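Local coordinates for protein putative hydrolase (Burkholderia cenocepacia, PDB 4X00) that probably hydrolyses ester substrates, possibly aryl esters, as a member of the alpha/beta hydrolase fold family, at residues Pro36-His41 / Arg63-Asp68; Pro106-Trp111 / Lys128-Ala133; Leu175-Gln180 / Gly258-Leu263. All blocks are in the same frame, centred on the assembly; numbering follows the deposited sequence.

Contact 1 of 3, residues Pro36-His41 / Arg63-Asp68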
loop_
_atom_site.group_PDB
_atom_site.type_symbol
_atom_site.label_atom_id
_atom_site.label_comp_id
_atom_site.label_asym_id
_atom_site.label_seq_id
_atom_site.Cartn_x
_atom_site.Cartn_y
_atom_site.Cartn_z
ATOM N N PRO A 36 16.477 -0.289 -5.884
ATOM C CA PRO A 36 15.024 -0.279 -6.141
ATOM C C PRO A 36 14.160 -0.040 -4.909
ATOM O O PRO A 36 14.422 -0.519 -3.799
ATOM C CB PRO A 36 14.742 -1.680 -6.702
ATOM C CG PRO A 36 15.952 -2.510 -6.372
ATOM C CD PRO A 36 17.111 -1.594 -6.151
ATOM N N ILE A 37 13.064 0.663 -5.154
ATOM C CA ILE A 37 11.991 0.844 -4.192
ATOM C C ILE A 37 10.702 0.465 -4.899
ATOM O O ILE A 37 10.443 0.968 -6.006
ATOM C CB ILE A 37 11.880 2.299 -3.683
ATOM C CG1 ILE A 37 13.231 2.782 -3.120
ATOM C CG2 ILE A 37 10.734 2.411 -2.663
ATOM C CD1 ILE A 37 13.247 4.276 -2.796
ATOM N N ILE A 38 9.938 -0.457 -4.322
ATOM C CA ILE A 38 8.647 -0.861 -4.882
ATOM C C ILE A 38 7.535 -0.326 -3.997
ATOM O O ILE A 38 7.495 -0.631 -2.790
ATOM C CB ILE A 38 8.551 -2.385 -4.999
ATOM C CG1 ILE A 38 9.627 -2.927 -5.957
ATOM C CG2 ILE A 38 7.169 -2.789 -5.453
ATOM C CD1 ILE A 38 9.790 -4.459 -5.912
ATOM N N PHE A 39 6.683 0.513 -4.609
ATOM C CA PHE A 39 5.562 1.154 -3.937
ATOM C C PHE A 39 4.284 0.361 -4.169
ATOM O O PHE A 39 3.977 0.011 -5.312
ATOM C CB PHE A 39 5.350 2.565 -4.458
ATOM C CG PHE A 39 6.511 3.483 -4.204
ATOM C CD1 PHE A 39 7.558 3.545 -5.104
ATOM C CD2 PHE A 39 6.532 4.314 -3.081
ATOM C CE1 PHE A 39 8.630 4.418 -4.887
ATOM C CE2 PHE A 39 7.599 5.184 -2.842
ATOM C CZ PHE A 39 8.640 5.237 -3.753
ATOM N N ILE A 40 3.550 0.097 -3.091
ATOM C CA ILE A 40 2.344 -0.735 -3.109
ATOM C C ILE A 40 1.217 0.086 -2.544
ATOM O O ILE A 40 1.257 0.447 -1.365
ATOM C CB ILE A 40 2.532 -2.002 -2.260
ATOM C CG1 ILE A 40 3.830 -2.714 -2.649
ATOM C CG2 ILE A 40 1.328 -2.941 -2.434
ATOM C CD1 ILE A 40 4.341 -3.638 -1.553
ATOM N N HIS A 41 0.251 0.461 -3.378
ATOM C CA HIS A 41 -0.809 1.352 -2.929
ATOM C C HIS A 41 -1.884 0.624 -2.103
ATOM O O HIS A 41 -1.763 -0.573 -1.820
ATOM C CB HIS A 41 -1.449 2.074 -4.127
ATOM C CG HIS A 41 -2.224 1.170 -5.043
ATOM N ND1 HIS A 41 -3.521 0.768 -4.787
ATOM C CD2 HIS A 41 -1.883 0.610 -6.234
ATOM C CE1 HIS A 41 -3.938 -0.021 -5.777
ATOM N NE2 HIS A 41 -2.973 -0.110 -6.682
ATOM N N ARG A 63 15.711 3.340 -8.218
ATOM C CA ARG A 63 14.829 2.741 -9.226
ATOM C C ARG A 63 13.425 2.682 -8.628
ATOM O O ARG A 63 13.171 1.922 -7.687
ATOM C CB ARG A 63 15.349 1.368 -9.625
ATOM C CG ARG A 63 14.474 0.683 -10.675
ATOM C CD ARG A 63 15.004 -0.691 -11.041
ATOM N NE ARG A 63 14.164 -1.290 -12.070
ATOM C CZ ARG A 63 14.234 -2.568 -12.408
ATOM N NH1 ARG A 63 15.091 -3.369 -11.774
ATOM N NH2 ARG A 63 13.443 -3.043 -13.369
ATOM N N LEU A 64 12.522 3.516 -9.150
ATOM C CA LEU A 64 11.216 3.719 -8.512
ATOM C C LEU A 64 10.144 2.923 -9.238
ATOM O O LEU A 64 9.742 3.281 -10.343
ATOM C CB LEU A 64 10.865 5.213 -8.501
ATOM C CG LEU A 64 11.903 6.131 -7.828
ATOM C CD1 LEU A 64 11.514 7.604 -8.054
ATOM C CD2 LEU A 64 11.991 5.847 -6.341
ATOM N N ILE A 65 9.689 1.856 -8.607
ATOM C CA ILE A 65 8.750 0.935 -9.253
ATOM C C ILE A 65 7.376 1.066 -8.605
ATOM O O ILE A 65 7.255 0.971 -7.379
ATOM C CB ILE A 65 9.245 -0.512 -9.121
ATOM C CG1 ILE A 65 10.600 -0.673 -9.826
ATOM C CG2 ILE A 65 8.185 -1.502 -9.656
ATOM C CD1 ILE A 65 11.348 -1.947 -9.404
ATOM N N THR A 66 6.336 1.235 -9.421
ATOM C CA THR A 66 4.976 1.229 -8.917
ATOM C C THR A 66 4.178 0.181 -9.703
ATOM O O THR A 66 4.608 -0.264 -10.766
ATOM C CB THR A 66 4.292 2.609 -9.065
ATOM O OG1 THR A 66 4.371 3.049 -10.428
ATOM C CG2 THR A 66 4.927 3.668 -8.179
ATOM N N TYR A 67 3.012 -0.197 -9.191
ATOM C CA TYR A 67 2.107 -1.042 -9.953
ATOM C C TYR A 67 0.706 -0.885 -9.415
ATOM O O TYR A 67 0.489 -0.372 -8.305
ATOM C CB TYR A 67 2.528 -2.519 -9.905
ATOM C CG TYR A 67 2.423 -3.233 -8.583
ATOM C CD1 TYR A 67 3.391 -3.047 -7.599
ATOM C CD2 TYR A 67 1.389 -4.132 -8.331
ATOM C CE1 TYR A 67 3.341 -3.744 -6.400
ATOM C CE2 TYR A 67 1.315 -4.842 -7.150
ATOM C CZ TYR A 67 2.324 -4.661 -6.180
ATOM O OH TYR A 67 2.271 -5.361 -5.002
ATOM N N ASP A 68 -0.279 -1.320 -10.205
ATOM C CA ASP A 68 -1.659 -1.340 -9.751
ATOM C C ASP A 68 -1.949 -2.711 -9.144
ATOM O O ASP A 68 -1.666 -3.764 -9.748
ATOM C CB ASP A 68 -2.639 -1.078 -10.900
ATOM C CG ASP A 68 -2.486 0.302 -11.515
ATOM O OD1 ASP A 68 -1.897 1.211 -10.883
ATOM O OD2 ASP A 68 -2.938 0.476 -12.664
HETATM O O HOH W 1 1.870 1.297 -6.470
HETATM O O HOH W 2 0.441 -1.583 -5.725
#

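Contact 2 of 3, residues Pro106-Trp111 / Lys128-Ala133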
loop_
_atom_site.group_PDB
_atom_site.type_symbol
_atom_site.label_atom_id
_atom_site.label_comp_id
_atom_site.label_asym_id
_atom_site.label_seq_id
_atom_site.Cartn_x
_atom_site.Cartn_y
_atom_site.Cartn_z
ATOM N N PRO A 106 15.007 -4.999 -3.116
ATOM C CA PRO A 106 14.233 -3.750 -3.063
ATOM C C PRO A 106 13.792 -3.430 -1.650
ATOM O O PRO A 106 13.636 -4.319 -0.806
ATOM C CB PRO A 106 12.988 -4.050 -3.930
ATOM C CG PRO A 106 12.831 -5.525 -3.794
ATOM C CD PRO A 106 14.238 -6.088 -3.745
ATOM N N VAL A 107 13.546 -2.153 -1.413
ATOM C CA VAL A 107 12.786 -1.736 -0.241
ATOM C C VAL A 107 11.315 -1.687 -0.661
ATOM O O VAL A 107 10.999 -1.117 -1.703
ATOM C CB VAL A 107 13.266 -0.372 0.273
ATOM C CG1 VAL A 107 12.286 0.195 1.316
ATOM C CG2 VAL A 107 14.692 -0.504 0.849
ATOM N N LEU A 108 10.442 -2.273 0.149
ATOM C CA LEU A 108 8.993 -2.236 -0.092
ATOM C C LEU A 108 8.359 -1.084 0.659
ATOM O O LEU A 108 8.716 -0.832 1.817
ATOM C CB LEU A 108 8.344 -3.539 0.367
ATOM C CG LEU A 108 9.000 -4.812 -0.180
ATOM C CD1 LEU A 108 8.241 -6.028 0.332
ATOM C CD2 LEU A 108 9.048 -4.752 -1.732
ATOM N N VAL A 109 7.436 -0.373 0.016
ATOM C CA VAL A 109 6.714 0.727 0.679
ATOM C C VAL A 109 5.243 0.413 0.474
ATOM O O VAL A 109 4.761 0.452 -0.654
ATOM C CB VAL A 109 7.055 2.093 0.079
ATOM C CG1 VAL A 109 6.265 3.216 0.772
ATOM C CG2 VAL A 109 8.560 2.329 0.189
ATOM N N GLY A 110 4.531 0.114 1.547
ATOM C CA GLY A 110 3.141 -0.329 1.424
ATOM C C GLY A 110 2.176 0.576 2.163
ATOM O O GLY A 110 2.316 0.761 3.366
ATOM N N TRP A 111 1.208 1.137 1.446
ATOM C CA TRP A 111 0.195 2.022 2.020
ATOM C C TRP A 111 -1.068 1.239 2.340
ATOM O O TRP A 111 -1.677 0.674 1.427
ATOM C CB TRP A 111 -0.133 3.148 1.041
ATOM C CG TRP A 111 -1.245 4.037 1.484
ATOM C CD1 TRP A 111 -1.473 4.476 2.755
ATOM C CD2 TRP A 111 -2.287 4.605 0.657
ATOM N NE1 TRP A 111 -2.592 5.289 2.773
ATOM C CE2 TRP A 111 -3.103 5.379 1.501
ATOM C CE3 TRP A 111 -2.581 4.559 -0.717
ATOM C CZ2 TRP A 111 -4.190 6.107 1.029
ATOM C CZ3 TRP A 111 -3.684 5.260 -1.178
ATOM C CH2 TRP A 111 -4.482 6.011 -0.308
ATOM N N LYS A 128 14.423 -12.543 2.681
ATOM C CA LYS A 128 15.775 -12.629 2.135
ATOM C C LYS A 128 15.857 -11.958 0.767
ATOM O O LYS A 128 16.941 -11.598 0.313
ATOM C CB LYS A 128 16.251 -14.085 2.054
ATOM N N GLY A 129 14.704 -11.750 0.124
ATOM C CA GLY A 129 14.674 -11.077 -1.167
ATOM C C GLY A 129 14.516 -9.559 -1.127
ATOM O O GLY A 129 14.445 -8.923 -2.170
ATOM N N ILE A 130 14.439 -8.974 0.065
ATOM C CA ILE A 130 14.226 -7.541 0.152
ATOM C C ILE A 130 15.234 -6.922 1.123
ATOM O O ILE A 130 15.890 -7.636 1.863
ATOM C CB ILE A 130 12.762 -7.203 0.591
ATOM C CG1 ILE A 130 12.475 -7.662 2.033
ATOM C CG2 ILE A 130 11.760 -7.788 -0.416
ATOM C CD1 ILE A 130 11.167 -7.107 2.623
ATOM N N ALA A 131 15.324 -5.594 1.122
ATOM C CA ALA A 131 16.260 -4.885 1.984
ATOM C C ALA A 131 15.587 -4.274 3.205
ATOM O O ALA A 131 16.266 -3.918 4.159
ATOM C CB ALA A 131 16.985 -3.791 1.189
ATOM N N GLY A 132 14.267 -4.145 3.188
ATOM C CA GLY A 132 13.542 -3.497 4.259
ATOM C C GLY A 132 12.121 -3.200 3.803
ATOM O O GLY A 132 11.804 -3.358 2.612
ATOM N N ALA A 133 11.279 -2.728 4.721
ATOM C CA ALA A 133 9.924 -2.358 4.348
ATOM C C ALA A 133 9.450 -1.193 5.180
ATOM O O ALA A 133 9.752 -1.116 6.372
ATOM C CB ALA A 133 8.975 -3.550 4.512
#

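Contact 3 of 3, residues Leu175-Gln180 / Gly258-Leu263. With EDO (1,2-ethanediol), chain K.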
loop_
_atom_site.group_PDB
_atom_site.type_symbol
_atom_site.label_atom_id
_atom_site.label_comp_id
_atom_site.label_asym_id
_atom_site.label_seq_id
_atom_site.Cartn_x
_atom_site.Cartn_y
_atom_site.Cartn_z
ATOM N N LEU A 175 -12.036 10.207 3.707
ATOM C CA LEU A 175 -11.475 9.686 4.954
ATOM C C LEU A 175 -9.994 9.347 4.813
ATOM O O LEU A 175 -9.339 9.063 5.814
ATOM C CB LEU A 175 -12.254 8.445 5.400
ATOM C CG LEU A 175 -13.643 8.812 5.949
ATOM C CD1 LEU A 175 -14.453 7.506 6.073
ATOM C CD2 LEU A 175 -13.575 9.550 7.290
ATOM N N CYS A 176 -9.455 9.355 3.599
ATOM C CA CYS A 176 -8.048 9.021 3.422
ATOM C C CYS A 176 -7.126 10.189 3.802
ATOM O O CYS A 176 -5.906 10.019 3.784
ATOM C CB CYS A 176 -7.778 8.601 1.971
ATOM S SG CYS A 176 -8.364 6.935 1.549
ATOM N N PHE A 177 -7.693 11.361 4.113
ATOM C CA PHE A 177 -6.869 12.550 4.348
ATOM C C PHE A 177 -7.293 13.282 5.590
ATOM O O PHE A 177 -8.495 13.351 5.892
ATOM C CB PHE A 177 -6.973 13.542 3.188
ATOM C CG PHE A 177 -6.608 12.943 1.859
ATOM C CD1 PHE A 177 -5.286 12.892 1.448
ATOM C CD2 PHE A 177 -7.587 12.404 1.015
ATOM C CE1 PHE A 177 -4.944 12.320 0.244
ATOM C CE2 PHE A 177 -7.239 11.850 -0.187
ATOM C CZ PHE A 177 -5.934 11.798 -0.584
ATOM N N HIS A 178 -6.324 13.859 6.300
ATOM C CA HIS A 178 -6.630 14.956 7.225
ATOM C C HIS A 178 -6.467 16.282 6.496
ATOM O O HIS A 178 -7.386 17.099 6.503
ATOM C CB HIS A 178 -5.728 14.906 8.459
ATOM C CG HIS A 178 -6.013 15.994 9.437
ATOM N ND1 HIS A 178 -7.213 16.098 10.101
ATOM C CD2 HIS A 178 -5.248 17.023 9.867
ATOM C CE1 HIS A 178 -7.177 17.148 10.904
ATOM N NE2 HIS A 178 -5.996 17.726 10.781
ATOM N N ARG A 179 -5.289 16.497 5.897
ATOM C CA ARG A 179 -5.022 17.651 5.026
ATOM C C ARG A 179 -5.632 17.298 3.659
ATOM O O ARG A 179 -5.047 16.520 2.921
ATOM C CB ARG A 179 -3.503 17.930 4.897
ATOM C CG ARG A 179 -2.701 18.238 6.179
ATOM C CD ARG A 179 -1.249 18.618 5.806
ATOM N NE ARG A 179 -0.447 19.086 6.929
ATOM C CZ ARG A 179 0.806 19.540 6.816
ATOM N NH1 ARG A 179 1.414 19.574 5.629
ATOM N NH2 ARG A 179 1.449 19.953 7.888
ATOM N N GLN A 180 -6.825 17.798 3.339
ATOM C CA GLN A 180 -7.431 17.428 2.060
ATOM C C GLN A 180 -6.606 17.931 0.893
ATOM O O GLN A 180 -6.052 19.028 0.950
ATOM C CB GLN A 180 -8.856 17.972 1.934
ATOM C CG GLN A 180 -9.843 17.336 2.919
ATOM C CD GLN A 180 -10.028 15.818 2.721
ATOM O OE1 GLN A 180 -10.068 15.317 1.598
ATOM N NE2 GLN A 180 -10.218 15.109 3.817
ATOM N N GLY A 258 -3.337 12.608 8.206
ATOM C CA GLY A 258 -4.240 11.468 8.299
ATOM C C GLY A 258 -3.666 10.248 7.598
ATOM O O GLY A 258 -2.467 9.960 7.722
ATOM N N HIS A 259 -4.532 9.521 6.888
ATOM C CA HIS A 259 -4.212 8.209 6.358
ATOM C C HIS A 259 -3.197 8.213 5.207
ATOM O O HIS A 259 -2.653 7.168 4.875
ATOM C CB HIS A 259 -5.549 7.598 5.910
ATOM C CG HIS A 259 -5.496 6.174 5.436
ATOM N ND1 HIS A 259 -5.092 5.123 6.244
ATOM C CD2 HIS A 259 -5.910 5.621 4.265
ATOM C CE1 HIS A 259 -5.214 3.991 5.565
ATOM N NE2 HIS A 259 -5.710 4.268 4.368
ATOM N N ALA A 260 -2.927 9.376 4.606
ATOM C CA ALA A 260 -2.085 9.450 3.424
ATOM C C ALA A 260 -0.931 10.471 3.581
ATOM O O ALA A 260 -0.824 11.433 2.821
ATOM C CB ALA A 260 -2.938 9.804 2.198
ATOM N N PRO A 261 -0.010 10.233 4.535
ATOM C CA PRO A 261 1.070 11.199 4.792
ATOM C C PRO A 261 2.002 11.425 3.599
ATOM O O PRO A 261 2.642 12.474 3.543
ATOM C CB PRO A 261 1.836 10.570 5.985
ATOM C CG PRO A 261 1.473 9.118 5.957
ATOM C CD PRO A 261 0.024 9.107 5.472
ATOM N N PHE A 262 2.140 10.455 2.705
ATOM C CA PHE A 262 2.987 10.610 1.522
ATOM C C PHE A 262 2.422 11.681 0.570
ATOM O O PHE A 262 3.177 12.247 -0.249
ATOM C CB PHE A 262 3.140 9.262 0.790
ATOM C CG PHE A 262 1.808 8.626 0.452
ATOM C CD1 PHE A 262 1.126 7.842 1.386
ATOM C CD2 PHE A 262 1.216 8.894 -0.789
ATOM C CE1 PHE A 262 -0.126 7.301 1.079
ATOM C CE2 PHE A 262 -0.031 8.372 -1.102
ATOM C CZ PHE A 262 -0.705 7.574 -0.159
ATOM N N LEU A 263 1.115 11.960 0.677
ATOM C CA LEU A 263 0.498 13.054 -0.079
ATOM C C LEU A 263 0.369 14.288 0.791
ATOM O O LEU A 263 0.530 15.411 0.306
ATOM C CB LEU A 263 -0.894 12.633 -0.598
ATOM C CG LEU A 263 -0.832 11.787 -1.883
ATOM C CD1 LEU A 263 -2.187 11.067 -2.104
ATOM C CD2 LEU A 263 -0.454 12.620 -3.105
HETATM C C1 EDO K . -2.097 16.051 -0.930
HETATM O O1 EDO K . -2.580 15.992 -2.255
HETATM C C2 EDO K . -3.125 15.935 0.184
HETATM O O2 EDO K . -2.923 16.997 1.122
HETATM O O HOH W 3 -7.352 10.065 7.449
#

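Contact 1 of 3, residues Pro36-His41 / Arg63-Asp68
The F39 ring meets the neighbouring strand with its rim: L64 CD2 and the carbonyl oxygen of I65 both lie at its edge, near the ring plane, while I37 CG2 lies over the rim of one face, 3.6 Å above the plane. The two strands, 36-40 and 63-67, are parallel neighbours in the central sheet of an alpha/beta hydrolase fold, joined through helix 51-54 as a beta-alpha-beta unit. With chi1 at -63°, CG of F39 stands beside the backbone N, and this brings CD1 to 3.4 Å from I65 O. Y67 sits on the other side of the sheet; I38 CG2 touches its ring edge and water 2 lies over the centre of one face. H41 turns the edge of its imidazole to Y67 O and to CA of D68, and its NE2 accepts from the backbone N-H of L69. The R63 guanidinium has I65 CD1 3.9 Å above one face, toward the rim, and its extended chain ends in a salt bridge with E28.

Three nearly straight backbone bonds of 2.8 to 2.9 Å tie the strands: I37 N to R63 O, I65 N to I37 O and F39 N to I65 O. I38 and I65 point the same way, side by side, with I38 CG1 4.0 Å from I65 CD1, on the face covered by helix 87-100.

Toward H41 the strands part and water fills in. Water 1 donates to F39 O and Y67 O, whereas water 2 donates to Y67 O at 2.9 Å and accepts from H41 N at 3.1 Å.

Contact 2 of 3, residues Pro106-Trp111 / Lys128-Ala133
L108 and I130 cross at about a right angle and meet through their methyls, L108 CD1 lying 3.9 Å from I130 CD1. I130 reaches this place with CG1 between its backbone N and carbonyl carbon (chi1 66°), which leaves CG2 anti to the carbonyl carbon and also close to L108 CD1. This is the tightly packed part: A133 CB rests against L108 CB on the same side of the sheet, and I118, Y121 and L122 of helix 113-125 cover the group. The segments belong to the beta-alpha-beta crossover of strand 107-111, helix 113-125 and strand 132-136.

Only G129 and A131 among the touching residues are partly exposed, and there the contact is looser, although P106 CD still comes close to G129 O at 3.2 Å. On the sheet face away from L108 and A133, V107 CG2 meets A131 CB at 4.0 Å; V107 also packs on F276 and V277 of helix 266-280, whereas A131 reaches L281.

A131 N donates to P106 O at 2.9 Å, nearly straight at its hydrogen but from 45° above the carbonyl plane. L108 N then donates to G132 O at 3.0 Å, tilted 22° from that carbonyl's plane. These two bonds fix the register, and the methyl contacts add burial; neither satisfies the buried G132 N, which has no partner in the model, probably at some cost in energy.

Contact 3 of 3, residues Leu175-Gln180 / Gly258-Leu263
H259 extends its imidazole with CG anti to the backbone N (chi1 -175°), and C176 swings SG beside its own N (chi1 -75°), so that the sulfur arrives at the edge of the ring, 3.9 Å from CD2. H259 ND1 is hydrogen-bonded to D230, consistent with the histidine and acid of a Ser-His-Asp triad whose nucleophile would be S112 on the elbow. At the base of the side chain, C176 O lies 3.2 Å from H259 CB, and water 3 bridges the backbones, donating to L175 O and accepting from H259 N at 2.9 Å.

F177 CE1 lies 3.8 Å from A260 CB and equally close to L263 CD1, which comes in at the ring edge. H178 CB packs close on G258 N. A 1,2-ethanediol, probably from the crystallisation liquor, donates from O2 to R179 O at 2.8 Å.

The carboxylate of E264 gathers the N-H groups of H178, R179, G258 and A260, tying both loops together. The loop 175-180, between helices 162-174 and 183-194, lies against the histidine loop. A260 sits at the N-cap position of helix 261-264, its O accepting from L263 N, and P261 and F262 pack on V136 of strand 132-136.

Overall arrangement
The three contacts follow one another along the chain, each closing before the next opens, and all belong to the same alpha/beta hydrolase fold. Contacts 1 and 2, with centres about 10 Å apart, share the central sheet: strands 36-40 and 107-111 are direct neighbours, so the parallel pairing runs on from 63-67 through to 132-136. Contact 3 lies off the sheet, its centre about 19 Å from that of contact 1 and 22 Å from that of contact 2. It nevertheless touches contact 2 through W111, whose NE1 probably bonds to H259 O and whose ring meets F262. This joins the end of the probable nucleophile-elbow strand to the loop carrying the putative catalytic histidine.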